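PDB 6MLT: hemolysin-related protein from Vibrio cholerae serotype O1, which is a secreted biofilm matrix protein that binds metal ions and probably carbohydrates, and is thought to contribute to biofilm adhesion. Local coordinates for residues 480-483 / 489-492; 521-526 / 602-607; 279-284 / 607-612; 557-560 / 565-568. All coordinates share one frame; numbering follows the deposited sequence.

Contact 1: residues 480-483 / 489-492; sequences AYDF and DEVL. With NA (sodium ion), chain H.
E490 reaches back across the hairpin of strands 478-481 and 490-494 to share a sodium ion with D482. Its chain is bent at chi2 (74°), which folds the carboxylate back toward F483 N and the sodium. OE2 of E490 and OD1 of D482 each lie 2.3 Å from the sodium, whereas E490 OE1 stands farther off at 2.9 Å. The two side chains approach each other obliquely, their carboxylate planes 61° apart. The D482 carboxylate also bonds to G485 in the loop. T484, D486 and the carbonyl of I488 complete the site, so the ligands sit at every second residue of the loop, a spacing repeated in the other four sodium loops. OE1 also takes a weak bond from F483 N (2.8 Å), and it lies at the edge of the F483 ring, near the ring plane. One face of that ring is met by Y481 CD2, while L492 CG lies at its edge, in plane, 3.9 Å from F483 CE2. Beneath the metal loop the strands pair antiparallel: Y481 N donates to E490 O over 3.1 Å, and E490 N returns a bond to Y481 O. D489 turns away from the sodium. The chemistry implies two separate anionic centres: D482 and E490 probably stay ionised around the cation, while R609 probably balances the charge of D489 and the hydroxyls of S280, S605 and T607 hydrogen-bond to it.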
# COMPACT_ATOMS: atom_id res chain seq x y z
N ALA A 480 7.03 -3.65 -7.82
CA ALA A 480 8.11 -3.08 -7.02
C ALA A 480 8.62 -4.11 -6.03
O ALA A 480 7.86 -4.94 -5.53
CB ALA A 480 7.64 -1.83 -6.27
N TYR A 481 9.92 -4.02 -5.73
CA TYR A 481 10.55 -4.86 -4.72
C TYR A 481 11.94 -4.31 -4.43
O TYR A 481 12.61 -3.79 -5.33
CB TYR A 481 10.64 -6.33 -5.17
CG TYR A 481 11.48 -7.17 -4.24
CD1 TYR A 481 11.09 -7.36 -2.91
CD2 TYR A 481 12.67 -7.76 -4.66
CE1 TYR A 481 11.86 -8.11 -2.04
CE2 TYR A 481 13.45 -8.52 -3.79
CZ TYR A 481 13.04 -8.68 -2.48
OH TYR A 481 13.80 -9.43 -1.61
N ASP A 482 12.37 -4.44 -3.17
CA ASP A 482 13.69 -4.00 -2.72
C ASP A 482 14.65 -5.18 -2.84
O ASP A 482 14.85 -5.94 -1.89
CB ASP A 482 13.62 -3.47 -1.29
CG ASP A 482 14.98 -3.04 -0.76
OD1 ASP A 482 15.93 -2.91 -1.56
OD2 ASP A 482 15.09 -2.85 0.46
N PHE A 483 15.25 -5.34 -4.02
CA PHE A 483 16.25 -6.37 -4.23
C PHE A 483 17.51 -6.11 -3.42
O PHE A 483 18.13 -7.05 -2.90
CB PHE A 483 16.63 -6.46 -5.71
CG PHE A 483 15.59 -7.09 -6.58
CD1 PHE A 483 15.51 -8.46 -6.70
CD2 PHE A 483 14.73 -6.30 -7.33
CE1 PHE A 483 14.57 -9.04 -7.53
CE2 PHE A 483 13.79 -6.88 -8.16
CZ PHE A 483 13.71 -8.25 -8.26
N ASP A 489 12.61 0.59 -2.84
CA ASP A 489 12.16 -0.37 -3.85
C ASP A 489 12.81 -0.08 -5.19
O ASP A 489 12.98 1.09 -5.58
CB ASP A 489 10.64 -0.34 -4.00
CG ASP A 489 9.91 -1.13 -2.91
OD1 ASP A 489 10.57 -1.74 -2.04
OD2 ASP A 489 8.66 -1.14 -2.94
N GLU A 490 13.18 -1.14 -5.89
CA GLU A 490 13.45 -1.12 -7.32
C GLU A 490 12.14 -1.37 -8.09
O GLU A 490 11.13 -1.79 -7.52
CB GLU A 490 14.51 -2.16 -7.69
CG GLU A 490 15.95 -1.78 -7.31
CD GLU A 490 16.26 -1.88 -5.82
OE1 GLU A 490 16.05 -2.96 -5.23
OE2 GLU A 490 16.71 -0.87 -5.23
N VAL A 491 12.18 -1.10 -9.39
CA VAL A 491 11.04 -1.26 -10.28
C VAL A 491 11.28 -2.47 -11.17
O VAL A 491 12.36 -2.64 -11.74
CB VAL A 491 10.82 -0.01 -11.15
CG1 VAL A 491 9.51 -0.13 -11.93
CG2 VAL A 491 10.83 1.25 -10.30
N LEU A 492 10.24 -3.30 -11.31
CA LEU A 492 10.27 -4.46 -12.19
C LEU A 492 9.40 -4.16 -13.39
O LEU A 492 8.22 -3.84 -13.24
CB LEU A 492 9.77 -5.71 -11.47
CG LEU A 492 10.58 -6.22 -10.28
CD1 LEU A 492 10.33 -5.37 -9.04
CD2 LEU A 492 10.21 -7.66 -10.01
NA NA H . 16.64 -1.30 -2.98

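Contact 2: residues 521-526 / 602-607; sequences WEYPVV and SFRSAT
A606 presses its methyl group against V526, the point where the C-terminal tail meets the inner strand of a beta-propeller blade. That strand, 525-527, is the edge of a four-stranded antiparallel sheet, and the tail approaches it without forming a strand of its own. Packing is tight here: A606 CB sits 3.1 Å from V526 O and 4.0 Å from V526 CB. The carbonyl oxygen is thus covered by a methyl, and it is a buried acceptor with no partner in the model. The other half of the contact is looser, although it too is buried. Y523 has CG wedged between its backbone N and carbonyl carbon (chi1 50°), which lifts the ring toward the tail, and there R604 crosses it at about a right angle. Only the aliphatic part of R604 makes the touch, with CD at 3.7 Å from Y523 CE2. The polar ends of both residues look to other partners. R604 NE and NH2 donate to the carbonyls of Q277 and S224, and Y523 OH bonds with Y576 O and W573 NE1. An ST turn spans A606 itself: S605 OG accepts from T607 N over 3.1 Å at an N-H...O angle of 168°.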
# COMPACT_ATOMS: atom_id res chain seq x y z
N TRP A 521 -1.25 -6.46 -19.70
CA TRP A 521 -0.97 -5.66 -18.51
C TRP A 521 -0.36 -6.52 -17.39
O TRP A 521 -0.46 -6.15 -16.22
CB TRP A 521 -2.24 -4.95 -18.02
CG TRP A 521 -3.45 -5.82 -18.06
CD1 TRP A 521 -3.93 -6.61 -17.05
CD2 TRP A 521 -4.32 -6.02 -19.18
NE1 TRP A 521 -5.05 -7.28 -17.47
CE2 TRP A 521 -5.31 -6.95 -18.77
CE3 TRP A 521 -4.37 -5.52 -20.48
CZ2 TRP A 521 -6.32 -7.38 -19.62
CZ3 TRP A 521 -5.38 -5.95 -21.32
CH2 TRP A 521 -6.34 -6.86 -20.89
N GLU A 522 0.28 -7.63 -17.74
CA GLU A 522 0.93 -8.48 -16.74
C GLU A 522 2.15 -7.77 -16.16
O GLU A 522 2.64 -6.78 -16.70
CB GLU A 522 1.33 -9.82 -17.37
CG GLU A 522 2.56 -9.79 -18.30
CD GLU A 522 2.27 -9.48 -19.78
OE1 GLU A 522 1.24 -8.83 -20.10
OE2 GLU A 522 3.11 -9.88 -20.62
N TYR A 523 2.63 -8.28 -15.03
CA TYR A 523 3.88 -7.79 -14.46
C TYR A 523 4.60 -8.95 -13.78
O TYR A 523 3.98 -9.98 -13.47
CB TYR A 523 3.64 -6.65 -13.46
CG TYR A 523 2.58 -6.92 -12.40
CD1 TYR A 523 2.82 -7.79 -11.36
CD2 TYR A 523 1.34 -6.28 -12.45
CE1 TYR A 523 1.85 -8.05 -10.39
CE2 TYR A 523 0.37 -6.53 -11.47
CZ TYR A 523 0.64 -7.42 -10.45
OH TYR A 523 -0.30 -7.67 -9.47
N PRO A 524 5.90 -8.83 -13.55
CA PRO A 524 6.60 -9.84 -12.76
C PRO A 524 6.28 -9.69 -11.28
O PRO A 524 5.90 -8.61 -10.81
CB PRO A 524 8.09 -9.55 -13.03
CG PRO A 524 8.12 -8.49 -14.10
CD PRO A 524 6.81 -7.77 -14.01
N VAL A 525 6.43 -10.79 -10.55
CA VAL A 525 6.11 -10.85 -9.13
C VAL A 525 7.30 -11.39 -8.36
O VAL A 525 7.90 -12.39 -8.76
CB VAL A 525 4.87 -11.73 -8.88
CG1 VAL A 525 4.73 -12.10 -7.39
CG2 VAL A 525 3.61 -11.02 -9.39
N VAL A 526 7.63 -10.75 -7.24
CA VAL A 526 8.59 -11.30 -6.28
C VAL A 526 7.80 -11.83 -5.09
O VAL A 526 6.94 -11.13 -4.54
CB VAL A 526 9.61 -10.24 -5.84
CG1 VAL A 526 10.50 -10.79 -4.72
CG2 VAL A 526 10.47 -9.81 -7.03
N SER A 602 2.17 1.29 0.28
CA SER A 602 2.63 0.83 -1.02
C SER A 602 1.49 0.14 -1.74
O SER A 602 0.47 -0.23 -1.14
CB SER A 602 3.82 -0.14 -0.89
OG SER A 602 3.40 -1.37 -0.33
N PHE A 603 1.66 -0.04 -3.05
CA PHE A 603 0.68 -0.72 -3.88
C PHE A 603 1.43 -1.42 -5.00
O PHE A 603 2.21 -0.80 -5.72
CB PHE A 603 -0.36 0.27 -4.43
CG PHE A 603 -1.72 -0.33 -4.62
CD1 PHE A 603 -1.99 -1.11 -5.73
CD2 PHE A 603 -2.72 -0.13 -3.68
CE1 PHE A 603 -3.24 -1.67 -5.91
CE2 PHE A 603 -3.98 -0.69 -3.85
CZ PHE A 603 -4.24 -1.46 -4.97
N ARG A 604 1.19 -2.73 -5.12
CA ARG A 604 1.91 -3.62 -6.03
C ARG A 604 3.42 -3.62 -5.74
O ARG A 604 4.24 -3.72 -6.65
CB ARG A 604 1.60 -3.27 -7.49
CG ARG A 604 0.32 -3.98 -7.99
CD ARG A 604 -0.10 -3.53 -9.39
NE ARG A 604 -0.71 -2.20 -9.37
CZ ARG A 604 -2.01 -1.96 -9.36
NH1 ARG A 604 -2.89 -2.95 -9.37
NH2 ARG A 604 -2.44 -0.71 -9.35
N SER A 605 3.77 -3.56 -4.46
CA SER A 605 5.11 -3.83 -3.98
C SER A 605 5.14 -5.13 -3.19
O SER A 605 4.25 -5.39 -2.38
CB SER A 605 5.64 -2.70 -3.09
OG SER A 605 6.87 -3.08 -2.51
N ALA A 606 6.19 -5.92 -3.41
CA ALA A 606 6.41 -7.15 -2.66
C ALA A 606 7.16 -6.94 -1.35
O ALA A 606 7.33 -7.90 -0.59
CB ALA A 606 7.17 -8.16 -3.52
N THR A 607 7.63 -5.72 -1.08
CA THR A 607 8.53 -5.50 0.05
C THR A 607 7.74 -5.41 1.35
O THR A 607 6.87 -4.55 1.49
CB THR A 607 9.34 -4.22 -0.16
OG1 THR A 607 10.06 -4.31 -1.40
CG2 THR A 607 10.33 -4.01 1.00

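Contact 3: residues 279-284 / 607-612; sequences VSSFLG and TIRVPL
R609 is the one residue of 607-612 that touches 279-284, laying its guanidinium beside S280 and S281 at the corner that follows strand 277-279. Packing over the faces of the guanidinium comes first. The side chain runs extended from CG to NE (chi2 -172°, chi3 172°), which carries the flat group in from the tail until S281 CB lies over one face, 3.7 Å above the plane and displaced toward the rim. T607 CG2 takes the opposite face in the same way, 3.6 Å from the plane, so the guanidinium is held between a methylene and a methyl. The nearest atom of S281 is its CB, 3.9 Å from R609 NH2. S281 is the centre of an inverse gamma turn, and its CB points toward the tail.

Polar interactions form the second group. S280 OG stands 3.5 Å from R609 NH1, an oblique approach, but its stronger partner is the D489 carboxylate. That same carboxylate makes a salt bridge with R609 NH2, which also donates to the carbonyl of G487. The positive charge is probably balanced by D489, which sits between two sodium ligands, I488 and E490, and the two serines mainly flank it.

No helix lies nearby, as the fold is all beta. The corner stays tied to strand 443-448 through a backbone bond between S280 and G444. The R609 side chain bridges this corner and D489 at the start of strand 490-494, linking the blade of strands 277-279 and 443-448 to that of strands 478-481 and 490-494.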
# COMPACT_ATOMS: atom_id res chain seq x y z
N VAL A 279 3.08 2.01 -6.67
CA VAL A 279 3.27 3.17 -5.81
C VAL A 279 4.03 2.71 -4.57
O VAL A 279 3.57 1.80 -3.87
CB VAL A 279 1.94 3.82 -5.41
CG1 VAL A 279 2.17 5.07 -4.56
CG2 VAL A 279 1.10 4.13 -6.66
N SER A 280 5.18 3.31 -4.31
CA SER A 280 6.01 2.77 -3.23
C SER A 280 7.10 3.77 -2.86
O SER A 280 7.16 4.89 -3.39
CB SER A 280 6.63 1.43 -3.64
OG SER A 280 7.02 0.71 -2.50
N SER A 281 7.94 3.37 -1.91
CA SER A 281 9.11 4.14 -1.49
C SER A 281 10.21 3.90 -2.52
O SER A 281 11.08 3.04 -2.36
CB SER A 281 9.55 3.74 -0.09
OG SER A 281 8.52 3.94 0.86
N PHE A 282 10.16 4.68 -3.60
CA PHE A 282 11.10 4.57 -4.71
C PHE A 282 12.22 5.59 -4.66
O PHE A 282 13.29 5.36 -5.24
CB PHE A 282 10.38 4.76 -6.05
CG PHE A 282 9.45 3.65 -6.43
CD1 PHE A 282 9.92 2.37 -6.65
CD2 PHE A 282 8.11 3.91 -6.67
CE1 PHE A 282 9.07 1.35 -7.04
CE2 PHE A 282 7.25 2.89 -7.07
CZ PHE A 282 7.74 1.62 -7.26
N LEU A 283 11.97 6.75 -4.05
CA LEU A 283 12.88 7.88 -4.10
C LEU A 283 13.72 8.03 -2.84
O LEU A 283 14.59 8.90 -2.79
CB LEU A 283 12.09 9.17 -4.36
CG LEU A 283 11.08 9.11 -5.51
CD1 LEU A 283 10.45 10.48 -5.72
CD2 LEU A 283 11.76 8.62 -6.78
N GLY A 284 13.48 7.20 -1.84
CA GLY A 284 14.21 7.26 -0.59
C GLY A 284 13.58 6.30 0.39
O GLY A 284 12.51 5.74 0.15
N THR A 607 7.63 -5.72 -1.08
CA THR A 607 8.53 -5.50 0.05
C THR A 607 7.74 -5.41 1.35
O THR A 607 6.87 -4.55 1.49
CB THR A 607 9.34 -4.22 -0.16
OG1 THR A 607 10.06 -4.31 -1.40
CG2 THR A 607 10.33 -4.01 1.00
N ILE A 608 8.08 -6.27 2.31
CA ILE A 608 7.46 -6.19 3.63
C ILE A 608 8.04 -4.98 4.35
O ILE A 608 9.26 -4.84 4.49
CB ILE A 608 7.70 -7.47 4.43
CG1 ILE A 608 7.01 -8.65 3.75
CG2 ILE A 608 7.21 -7.31 5.88
CD1 ILE A 608 7.31 -10.01 4.40
N ARG A 609 7.17 -4.08 4.81
CA ARG A 609 7.58 -2.86 5.49
C ARG A 609 6.82 -2.71 6.79
O ARG A 609 5.61 -2.96 6.85
CB ARG A 609 7.33 -1.62 4.62
CG ARG A 609 8.40 -1.40 3.59
CD ARG A 609 8.25 -0.07 2.87
NE ARG A 609 9.42 0.16 2.03
CZ ARG A 609 9.54 -0.25 0.78
NH1 ARG A 609 8.54 -0.89 0.18
NH2 ARG A 609 10.66 0.01 0.11
N VAL A 610 7.54 -2.30 7.83
CA VAL A 610 6.97 -1.94 9.13
C VAL A 610 6.64 -0.45 9.10
O VAL A 610 7.48 0.35 8.67
CB VAL A 610 7.93 -2.27 10.28
CG1 VAL A 610 7.34 -1.85 11.62
CG2 VAL A 610 8.26 -3.76 10.27
N PRO A 611 5.46 -0.03 9.54
CA PRO A 611 5.10 1.40 9.46
C PRO A 611 5.99 2.29 10.31
O PRO A 611 6.59 1.87 11.30
CB PRO A 611 3.65 1.45 9.95
CG PRO A 611 3.31 0.09 10.45
CD PRO A 611 4.32 -0.88 9.94
N LEU A 612 6.04 3.56 9.90
CA LEU A 612 6.71 4.62 10.65
C LEU A 612 8.19 4.31 10.86
O LEU A 612 9.05 4.80 10.12
CB LEU A 612 6.02 4.84 11.99
CG LEU A 612 6.77 4.49 13.28
CD1 LEU A 612 7.27 5.76 13.97
CD2 LEU A 612 5.90 3.67 14.21

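Contact 4: residues 557-560 / 565-568; sequences YESA and PWRN
W566 sets CG anti to its carbonyl carbon (chi1 -69°), and with a small chi2 of -15° its indole lies flat over the end of strand 553-559. This strand belongs to the beta-propeller blade that the N-terminal strand 13-19 completes, the closure by which such a ring is commonly fastened. The four-residue loop 561-564 brings the chain back so that the tryptophan lies over the backbone it has just left. The fit is face-on. S559 CB stands over the five-membered ring, 3.7 Å from its centroid and 19° off the normal, a CH-pi contact. Farther along the same face, S559 N lies 3.5 Å above the indole plane, offset toward the rim, and the six-membered ring continues over the peptide, with W566 CH2 at 3.6 Å from E558 C. The backbone rather than large side chains therefore makes the floor, and the CB of E558 is directed away from the tryptophan's segment. S559 OG has the carbonyls of K564 and N561 as partners, tying it to the loop 561-564. L537 and T13 of its own blade pack on the tryptophan, while the edge-to-face contact with F483 links it to the neighbouring blade. At the pyrrole end, W566 NE1 comes to 3.5 Å from S559 CB, with S559 OG farther off at 3.9 Å.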
# COMPACT_ATOMS: atom_id res chain seq x y z
N TYR A 557 13.15 -17.13 -11.13
CA TYR A 557 14.56 -16.86 -10.92
C TYR A 557 14.83 -16.63 -9.44
O TYR A 557 13.92 -16.34 -8.66
CB TYR A 557 15.01 -15.64 -11.73
CG TYR A 557 14.86 -15.84 -13.22
CD1 TYR A 557 13.65 -15.61 -13.86
CD2 TYR A 557 15.93 -16.29 -13.98
CE1 TYR A 557 13.52 -15.81 -15.23
CE2 TYR A 557 15.81 -16.48 -15.33
CZ TYR A 557 14.61 -16.24 -15.95
OH TYR A 557 14.50 -16.45 -17.31
N GLU A 558 16.10 -16.75 -9.08
CA GLU A 558 16.56 -16.48 -7.72
C GLU A 558 17.89 -15.76 -7.80
O GLU A 558 18.54 -15.71 -8.85
CB GLU A 558 16.68 -17.78 -6.92
CG GLU A 558 17.62 -18.80 -7.54
CD GLU A 558 17.73 -20.05 -6.70
OE1 GLU A 558 18.02 -19.94 -5.49
OE2 GLU A 558 17.52 -21.16 -7.25
N SER A 559 18.30 -15.18 -6.67
CA SER A 559 19.59 -14.52 -6.60
C SER A 559 20.71 -15.50 -6.91
O SER A 559 20.75 -16.61 -6.36
CB SER A 559 19.80 -13.91 -5.21
OG SER A 559 21.08 -13.33 -5.13
N ALA A 560 21.62 -15.10 -7.79
CA ALA A 560 22.73 -15.97 -8.15
C ALA A 560 23.84 -15.97 -7.11
O ALA A 560 24.66 -16.89 -7.09
CB ALA A 560 23.32 -15.56 -9.50
N PRO A 565 20.92 -12.77 -0.50
CA PRO A 565 19.53 -13.23 -0.53
C PRO A 565 18.58 -12.08 -0.79
O PRO A 565 18.86 -10.92 -0.49
CB PRO A 565 19.32 -13.82 0.86
CG PRO A 565 20.30 -13.10 1.73
CD PRO A 565 21.50 -12.86 0.84
N TRP A 566 17.43 -12.42 -1.37
CA TRP A 566 16.35 -11.46 -1.60
C TRP A 566 15.42 -11.51 -0.40
O TRP A 566 14.53 -12.36 -0.32
CB TRP A 566 15.63 -11.77 -2.91
CG TRP A 566 16.48 -11.53 -4.13
CD1 TRP A 566 17.65 -10.81 -4.19
CD2 TRP A 566 16.22 -12.00 -5.46
NE1 TRP A 566 18.13 -10.81 -5.48
CE2 TRP A 566 17.28 -11.54 -6.28
CE3 TRP A 566 15.21 -12.77 -6.04
CZ2 TRP A 566 17.34 -11.82 -7.64
CZ3 TRP A 566 15.28 -13.05 -7.39
CH2 TRP A 566 16.34 -12.57 -8.18
N ARG A 567 15.64 -10.59 0.54
CA ARG A 567 15.01 -10.62 1.85
C ARG A 567 13.71 -9.81 1.88
O ARG A 567 13.45 -8.97 1.02
CB ARG A 567 15.97 -10.05 2.90
CG ARG A 567 17.30 -10.78 3.00
CD ARG A 567 18.18 -10.19 4.10
NE ARG A 567 18.60 -8.83 3.78
CZ ARG A 567 18.21 -7.73 4.41
NH1 ARG A 567 17.38 -7.77 5.45
NH2 ARG A 567 18.67 -6.55 4.00
N ASN A 568 12.90 -10.09 2.90
CA ASN A 568 11.74 -9.27 3.26
C ASN A 568 10.72 -9.19 2.12
O ASN A 568 10.13 -8.13 1.87
CB ASN A 568 12.18 -7.87 3.68
CG ASN A 568 12.98 -7.88 4.97
OD1 ASN A 568 12.81 -8.76 5.81
ND2 ASN A 568 13.84 -6.90 5.13

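Overall arrangement
Contacts 1, 2 and 3 lie within about 14 Å of the chain centre and are buried, while contact 4 sits about 22 Å out and is only partly buried. Their chemistry follows this: contact 1 is ionic and metal-centred, contact 3 a guanidinium held by faces and charge, contact 2 apolar, and contact 4 an aromatic ring on backbone. D489 joins the first three, since its carboxylate meets S280, S605, T607 and R609. Contacts 2 and 3 share T607 in the tail, and contacts 2 and 4 reach the same blade sheet. Contact 4 touches contact 1 where Y481 OH meets R567 O, and contacts 3 and 4 are tied by I608 N to N568 O.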